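Glutathione S-transferase-like protein (Methylobacillus flagellatus, PDB 4GLT) binds glutathione and probably acts as a glutathione transferase, joining the tripeptide to other substrates. Local coordinates at residues A117-V122 / G182-Y187; L176-V181 / A205-A210; T123-A128 / E146-K151. One frame throughout, in Å; residues are numbered along the deposited sequence.

How the contacts relate
All three contacts lie in the helical part assigned to the GST C-terminal family. Contacts 1 and 3 use successive turns of helix 106-133, with centres about 11 Å apart; contacts 1 and 2 share helix 176-191, with centres about 10 Å apart and segments that alternate along the chain. The centres of contacts 2 and 3 are about 20 Å apart and the two do not touch. Contact 3 pairs helix 106-133 with helix 142-162, contact 1 brings helix 176-191 back to helix 106-133, and contact 2 adds helix 202-212. Tyr187 in contact 1 meets one glutathione, and Lys147 and Lys151 in contact 3 meet a second across the dimer, so helix 106-133 lies between two glutathione sites.

Contact 1 (A117-V122 / G182-Y187); sequences ALADGV and GCMLGY. With GSH (glutathione), chain E.
Met184 lays its thioether against Val122 and its first carbons near Ala119, joining helix 106-133 to helix 176-191 in the all-helical C-terminal domain of the glutathione transferase fold. The close part is at the sulfur: Met184 SD lies 3.6 Å from Val122 CG1. Met184 reaches there because its CG is anti to the backbone N (chi1 173°), while the bend at chi3 (59°) turns the terminal methyl away from the valine. A flexible thioether suits this place, since it can follow the beta-branched surface of Val122. Met159 of helix 142-162 also touches Met184, and Leu68 of the second subunit packs on Val122, so the apolar patch continues into the dimer.

Next to it the fit is looser. Ala119 CB stands 4.4 Å from Met184 CB, and Ala119 O lies 3.9 Å from Met184 CG; the alanine is small enough to let the helices approach, with the CA atoms of Ala119 and Met184 6.0 Å apart.

Further along, Tyr187 makes no contact with residues 117-122. Its ring instead extends to the bound glutathione, and Arg191 NE shares its hydroxyl. Tyr187 combines an aromatic body, which packs on Thr123, Ala126 and Val127, with a polar end: OH donates a 2.9 Å hydrogen bond to O31 of the glutathione glycyl carboxylate, which lies at the ring edge near its plane.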
# COMPACT_ATOMS: atom_id res chain seq x y z
N ALA A 117 5.55 6.06 -0.91
CA ALA A 117 4.64 5.77 0.19
C ALA A 117 4.07 7.07 0.76
O ALA A 117 2.90 7.14 1.12
CB ALA A 117 5.34 4.96 1.28
N LEU A 118 4.90 8.10 0.80
CA LEU A 118 4.44 9.40 1.29
C LEU A 118 3.36 9.92 0.35
O LEU A 118 2.29 10.33 0.78
CB LEU A 118 5.59 10.40 1.38
CG LEU A 118 5.17 11.77 1.91
CD1 LEU A 118 4.35 11.60 3.18
CD2 LEU A 118 6.40 12.64 2.17
N ALA A 119 3.67 9.88 -0.94
CA ALA A 119 2.76 10.30 -2.00
C ALA A 119 1.48 9.45 -2.02
O ALA A 119 0.38 9.99 -2.10
CB ALA A 119 3.46 10.23 -3.35
N ASP A 120 1.62 8.13 -1.97
CA ASP A 120 0.42 7.30 -1.93
C ASP A 120 -0.38 7.57 -0.66
O ASP A 120 -1.60 7.57 -0.68
CB ASP A 120 0.78 5.82 -2.03
CG ASP A 120 1.16 5.40 -3.44
OD1 ASP A 120 1.01 6.23 -4.37
OD2 ASP A 120 1.62 4.25 -3.61
N GLY A 121 0.32 7.81 0.44
CA GLY A 121 -0.32 8.03 1.73
C GLY A 121 -1.16 9.30 1.73
O GLY A 121 -2.27 9.33 2.26
N VAL A 122 -0.61 10.35 1.14
CA VAL A 122 -1.33 11.59 0.94
C VAL A 122 -2.57 11.34 0.09
O VAL A 122 -3.66 11.85 0.36
CB VAL A 122 -0.43 12.64 0.28
CG1 VAL A 122 -1.24 13.87 -0.11
CG2 VAL A 122 0.68 13.03 1.22
N GLY A 182 3.51 13.29 -8.93
CA GLY A 182 2.68 13.89 -9.97
C GLY A 182 1.23 13.41 -9.89
O GLY A 182 0.29 14.20 -9.82
N CYS A 183 1.05 12.10 -9.89
CA CYS A 183 -0.28 11.53 -9.79
C CYS A 183 -1.02 12.04 -8.56
O CYS A 183 -2.23 12.30 -8.62
CB CYS A 183 -0.20 10.00 -9.83
SG CYS A 183 0.60 9.42 -11.34
N MET A 184 -0.30 12.18 -7.45
CA MET A 184 -0.83 12.73 -6.20
C MET A 184 -1.39 14.15 -6.36
O MET A 184 -2.56 14.40 -6.05
CB MET A 184 0.27 12.75 -5.12
CG MET A 184 -0.17 13.48 -3.85
SD MET A 184 1.20 14.01 -2.80
CE MET A 184 2.10 15.07 -3.93
N LEU A 185 -0.53 15.07 -6.80
CA LEU A 185 -0.92 16.45 -7.07
C LEU A 185 -2.11 16.55 -8.04
O LEU A 185 -3.06 17.30 -7.81
CB LEU A 185 0.26 17.21 -7.65
CG LEU A 185 1.50 17.23 -6.74
CD1 LEU A 185 2.76 17.58 -7.52
CD2 LEU A 185 1.30 18.20 -5.58
N GLY A 186 -2.03 15.80 -9.13
CA GLY A 186 -3.10 15.79 -10.11
C GLY A 186 -4.39 15.35 -9.45
O GLY A 186 -5.47 15.83 -9.79
N TYR A 187 -4.28 14.43 -8.50
CA TYR A 187 -5.47 14.00 -7.79
C TYR A 187 -6.04 15.16 -6.99
O TYR A 187 -7.26 15.39 -6.99
CB TYR A 187 -5.19 12.81 -6.88
CG TYR A 187 -6.48 12.22 -6.36
CD1 TYR A 187 -7.41 11.67 -7.24
CD2 TYR A 187 -6.80 12.25 -5.01
CE1 TYR A 187 -8.60 11.15 -6.79
CE2 TYR A 187 -8.00 11.73 -4.55
CZ TYR A 187 -8.89 11.18 -5.45
OH TYR A 187 -10.10 10.65 -5.03
N1 GSH E . -3.62 0.42 -2.83
CA1 GSH E . -4.27 0.35 -4.15
C1 GSH E . -3.20 0.76 -5.11
O11 GSH E . -3.25 0.40 -6.30
O12 GSH E . -2.26 1.45 -4.67
CB1 GSH E . -5.51 1.27 -4.17
CG1 GSH E . -6.29 1.21 -5.50
CD1 GSH E . -7.48 2.16 -5.47
OE1 GSH E . -7.80 2.73 -4.44
N2 GSH E . -8.15 2.31 -6.63
CA2 GSH E . -9.40 3.06 -6.82
C2 GSH E . -9.25 4.55 -6.72
O2 GSH E . -8.24 5.11 -7.13
CB2 GSH E . -10.48 2.54 -5.89
SG2 GSH E . -10.99 0.86 -6.32
N3 GSH E . -10.26 5.22 -6.18
CA3 GSH E . -10.22 6.66 -5.95
C3 GSH E . -10.74 7.48 -7.11
O31 GSH E . -11.15 8.64 -6.88
O32 GSH E . -10.73 6.98 -8.26

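Contact 2 (L176-V181 / A205-A210); sequences LADIAV and ARHYAA
Asp178, in the first turn of helix 176-191, meets the imidazole of His207 on helix 202-212 in a buried histidine-carboxylate hydrogen bond. His207 NE2 donates to Asp178 OD1 over 2.6 Å with an N-H...O angle of 175°, almost straight. OD1 lies in the imidazole plane and receives the bond on its anti lone pair, the one away from OD2, and carboxylate and ring are only 20° from coplanar. The first torsion of His207 (chi1 -173°) carries the ring anti to its backbone N, out across the gap between the helices, where the CA atoms of Asp178 and His207 are 8.0 Å apart. The same ring passes close to the aspartate backbone, with His207 CE1 3.6 Å from Asp178 O.

Asp178 has further duties: OD1 also accepts from Cys169 N, and OD2 from Ser175 N. The latter bond is consistent with the Ser-x-x-Asp capping box found at the start of this helix in glutathione transferases. The carboxylate thus takes three hydrogen bonds, two of them on OD1, and would be expected to favour a proton on NE2.

One turn on, Val181 reaches the other ring nitrogen: one methyl of the branched valine packs obliquely by ND1, with Val181 CG1 3.9 Å from His207 ND1. An apolar group is apt for a buried spot beside the ring.

A leucine in place of His207 would probably leave the buried Asp178 OD1 one hydrogen bond short and deprive the Trp168 ring of its aromatic neighbour, which stands roughly perpendicular to it.

The contact thus ties helix 202-212 to one side of helix 176-191, while Leu176 packs on helices 106-133 and 32-44 and Ile179 on helix 32-44.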
# COMPACT_ATOMS: atom_id res chain seq x y z
N LEU A 176 10.21 6.51 -10.06
CA LEU A 176 8.89 6.24 -9.53
C LEU A 176 8.48 7.36 -8.57
O LEU A 176 7.32 7.76 -8.53
CB LEU A 176 8.91 4.89 -8.82
CG LEU A 176 7.62 4.37 -8.22
CD1 LEU A 176 6.54 4.28 -9.29
CD2 LEU A 176 7.85 3.01 -7.56
N ALA A 177 9.43 7.88 -7.79
CA ALA A 177 9.12 8.94 -6.84
C ALA A 177 8.36 10.08 -7.53
O ALA A 177 7.20 10.37 -7.22
CB ALA A 177 10.39 9.47 -6.20
N ASP A 178 9.02 10.71 -8.49
CA ASP A 178 8.43 11.79 -9.26
C ASP A 178 7.06 11.45 -9.83
O ASP A 178 6.11 12.22 -9.71
CB ASP A 178 9.41 12.19 -10.33
CG ASP A 178 10.77 12.46 -9.75
OD1 ASP A 178 10.92 13.51 -9.09
OD2 ASP A 178 11.67 11.60 -9.88
N ILE A 179 6.95 10.28 -10.44
CA ILE A 179 5.68 9.87 -10.99
C ILE A 179 4.61 9.90 -9.90
O ILE A 179 3.50 10.38 -10.11
CB ILE A 179 5.74 8.47 -11.61
CG1 ILE A 179 6.71 8.47 -12.80
CG2 ILE A 179 4.36 8.02 -12.03
CD1 ILE A 179 6.78 7.16 -13.53
N ALA A 180 4.97 9.39 -8.73
CA ALA A 180 3.99 9.24 -7.67
C ALA A 180 3.55 10.60 -7.16
O ALA A 180 2.37 10.82 -6.87
CB ALA A 180 4.55 8.40 -6.54
N VAL A 181 4.50 11.51 -7.05
CA VAL A 181 4.20 12.87 -6.62
C VAL A 181 3.33 13.60 -7.65
O VAL A 181 2.50 14.44 -7.29
CB VAL A 181 5.50 13.64 -6.34
CG1 VAL A 181 5.25 15.14 -6.29
CG2 VAL A 181 6.11 13.13 -5.04
N ALA A 205 5.07 22.87 -7.16
CA ALA A 205 4.51 23.42 -8.39
C ALA A 205 5.55 23.37 -9.52
O ALA A 205 5.22 23.05 -10.66
CB ALA A 205 4.02 24.84 -8.17
N ARG A 206 6.80 23.70 -9.20
CA ARG A 206 7.91 23.56 -10.15
C ARG A 206 8.09 22.11 -10.62
O ARG A 206 8.34 21.86 -11.80
CB ARG A 206 9.21 24.03 -9.52
CG ARG A 206 10.44 23.46 -10.21
CD ARG A 206 11.69 24.27 -9.89
NE ARG A 206 11.91 24.37 -8.44
CZ ARG A 206 12.43 23.40 -7.70
NH1 ARG A 206 12.80 22.25 -8.26
NH2 ARG A 206 12.59 23.58 -6.39
N HIS A 207 7.99 21.18 -9.68
CA HIS A 207 8.09 19.76 -10.00
C HIS A 207 6.93 19.40 -10.91
O HIS A 207 7.10 18.75 -11.94
CB HIS A 207 8.06 18.93 -8.72
CG HIS A 207 8.32 17.47 -8.94
ND1 HIS A 207 7.32 16.57 -9.27
CD2 HIS A 207 9.46 16.75 -8.85
CE1 HIS A 207 7.84 15.36 -9.38
NE2 HIS A 207 9.14 15.44 -9.14
N TYR A 208 5.73 19.82 -10.52
CA TYR A 208 4.52 19.54 -11.27
C TYR A 208 4.63 20.12 -12.67
O TYR A 208 4.10 19.57 -13.64
CB TYR A 208 3.30 20.14 -10.56
CG TYR A 208 1.98 19.65 -11.10
CD1 TYR A 208 1.63 18.31 -11.02
CD2 TYR A 208 1.07 20.53 -11.68
CE1 TYR A 208 0.42 17.85 -11.51
CE2 TYR A 208 -0.14 20.08 -12.17
CZ TYR A 208 -0.46 18.75 -12.09
OH TYR A 208 -1.67 18.30 -12.57
N ALA A 209 5.32 21.25 -12.77
CA ALA A 209 5.58 21.87 -14.06
C ALA A 209 6.36 20.91 -14.94
O ALA A 209 5.89 20.53 -16.02
CB ALA A 209 6.34 23.17 -13.88
N ALA A 210 7.56 20.53 -14.50
CA ALA A 210 8.35 19.53 -15.21
C ALA A 210 7.52 18.31 -15.64
O ALA A 210 7.59 17.87 -16.78
CB ALA A 210 9.53 19.09 -14.35

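Contact 3 (T123-A128 / E146-K151); sequences TDAAVA and EKQLNK. With GSH (glutathione), chain F.
Ala125 and Gln148 meet where helices 106-133 and 142-162 run nearly antiparallel in the GST C-terminal helical domain; the axes of the two short segments approach to 8.0 Å at 154°. Alanine is the right size here because it lets the backbones come very close: Ala125 CA lies only 4.9 Å from Gln148 CA. Gln148 CB rests 3.4 Å from the carbonyl O of Ala125, and the bend at its second torsion (chi2 -63°) folds the amide back along the neighbouring helix, with Gln148 NE2 3.5 Å from Ala125 CB. The methylene next to the amide packs against Ala128, whose CB is 3.7 Å from Gln148 CG. Lys151 adds its first carbon, CB lying 3.8 Å from Ala125 CB. A long aliphatic chain with a charged end is useful here, for the near part packs while the amine leads away from the helix pair.

Beyond this shell, on the other side of helix 106-133, Ala126 and Val127 pack on Tyr187, linking the pair to helix 176-191. In the opposite direction the two lysines reach a glutathione that is also hydrogen-bonded to Ser85, Ile71 and Lys70 of the second subunit. Lys151 NZ also binds Leu68 O of that subunit, joining the dimer. Extended Lys147 gives a weak 3.2 Å bond from NZ to glutathione O32, and the same carboxylate oxygen takes a firmer one from Lys151 NZ at 2.8 Å.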
# COMPACT_ATOMS: atom_id res chain seq x y z
N THR A 123 -2.40 10.53 -0.95
CA THR A 123 -3.51 10.22 -1.84
C THR A 123 -4.57 9.48 -1.04
O THR A 123 -5.76 9.76 -1.16
CB THR A 123 -3.04 9.40 -3.07
OG1 THR A 123 -1.87 10.01 -3.65
CG2 THR A 123 -4.11 9.33 -4.11
N ASP A 124 -4.15 8.54 -0.18
CA ASP A 124 -5.12 7.78 0.61
C ASP A 124 -5.89 8.75 1.48
O ASP A 124 -7.06 8.54 1.74
CB ASP A 124 -4.46 6.74 1.54
CG ASP A 124 -3.47 5.83 0.82
OD1 ASP A 124 -3.82 5.25 -0.22
OD2 ASP A 124 -2.33 5.67 1.33
N ALA A 125 -5.21 9.79 1.95
CA ALA A 125 -5.83 10.72 2.88
C ALA A 125 -6.89 11.54 2.15
O ALA A 125 -8.01 11.71 2.64
CB ALA A 125 -4.78 11.62 3.52
N ALA A 126 -6.55 11.98 0.94
CA ALA A 126 -7.47 12.71 0.07
C ALA A 126 -8.67 11.87 -0.35
O ALA A 126 -9.80 12.35 -0.35
CB ALA A 126 -6.73 13.21 -1.16
N VAL A 127 -8.43 10.62 -0.72
CA VAL A 127 -9.52 9.74 -1.10
C VAL A 127 -10.46 9.61 0.08
O VAL A 127 -11.70 9.59 -0.07
CB VAL A 127 -9.01 8.35 -1.52
CG1 VAL A 127 -10.13 7.32 -1.50
CG2 VAL A 127 -8.37 8.43 -2.89
N ALA A 128 -9.87 9.53 1.27
CA ALA A 128 -10.64 9.34 2.49
C ALA A 128 -11.55 10.54 2.68
O ALA A 128 -12.77 10.40 2.81
CB ALA A 128 -9.70 9.20 3.68
N GLU A 146 -11.33 16.63 8.49
CA GLU A 146 -10.31 17.50 9.04
C GLU A 146 -8.99 16.74 9.24
O GLU A 146 -7.93 17.16 8.79
CB GLU A 146 -10.79 18.07 10.37
CG GLU A 146 -10.30 19.48 10.67
CD GLU A 146 -8.81 19.65 10.40
OE1 GLU A 146 -8.37 19.33 9.27
OE2 GLU A 146 -8.09 20.11 11.31
N LYS A 147 -9.07 15.62 9.92
CA LYS A 147 -7.90 14.81 10.20
C LYS A 147 -7.17 14.39 8.93
O LYS A 147 -5.96 14.48 8.85
CB LYS A 147 -8.34 13.58 10.97
CG LYS A 147 -7.25 12.82 11.63
CD LYS A 147 -7.79 11.52 12.14
CE LYS A 147 -6.71 10.60 12.66
NZ LYS A 147 -7.25 9.22 12.70
N GLN A 148 -7.91 13.91 7.96
CA GLN A 148 -7.29 13.44 6.72
C GLN A 148 -6.65 14.57 5.94
O GLN A 148 -5.52 14.45 5.44
CB GLN A 148 -8.34 12.73 5.85
CG GLN A 148 -8.98 11.53 6.51
CD GLN A 148 -7.98 10.44 6.82
OE1 GLN A 148 -8.22 9.58 7.66
NE2 GLN A 148 -6.84 10.48 6.14
N LEU A 149 -7.36 15.69 5.81
CA LEU A 149 -6.82 16.84 5.10
C LEU A 149 -5.64 17.37 5.89
O LEU A 149 -4.78 18.10 5.37
CB LEU A 149 -7.90 17.90 4.87
CG LEU A 149 -9.04 17.43 3.95
CD1 LEU A 149 -10.07 18.52 3.67
CD2 LEU A 149 -8.49 16.88 2.65
N ASN A 150 -5.57 16.98 7.16
CA ASN A 150 -4.38 17.24 7.96
C ASN A 150 -3.17 16.46 7.46
O ASN A 150 -2.09 17.01 7.34
CB ASN A 150 -4.63 16.95 9.43
CG ASN A 150 -5.01 18.19 10.20
OD1 ASN A 150 -4.73 19.30 9.77
ND2 ASN A 150 -5.65 18.00 11.35
N LYS A 151 -3.36 15.17 7.17
CA LYS A 151 -2.26 14.35 6.66
C LYS A 151 -1.73 14.93 5.34
O LYS A 151 -0.52 14.94 5.09
CB LYS A 151 -2.70 12.90 6.46
CG LYS A 151 -3.17 12.20 7.72
CD LYS A 151 -3.85 10.87 7.43
CE LYS A 151 -4.56 10.33 8.67
NZ LYS A 151 -3.61 10.06 9.79
N1 GSH F . -0.49 1.36 5.44
CA1 GSH F . 0.52 1.69 6.47
C1 GSH F . 1.43 0.52 6.73
O11 GSH F . 2.37 0.72 7.52
O12 GSH F . 1.24 -0.58 6.15
CB1 GSH F . -0.09 2.25 7.77
CG1 GSH F . -1.13 1.37 8.45
CD1 GSH F . -1.98 2.17 9.44
OE1 GSH F . -2.82 2.95 9.03
N2 GSH F . -1.78 1.97 10.75
CA2 GSH F . -2.68 2.54 11.75
C2 GSH F . -2.40 3.99 12.06
O2 GSH F . -1.30 4.34 12.44
CB2 GSH F . -2.63 1.71 13.03
SG2 GSH F . -3.31 0.04 12.76
N3 GSH F . -3.42 4.84 11.88
CA3 GSH F . -3.34 6.22 12.36
C3 GSH F . -4.07 7.24 11.51
O31 GSH F . -4.48 6.93 10.37
O32 GSH F . -4.26 8.39 11.99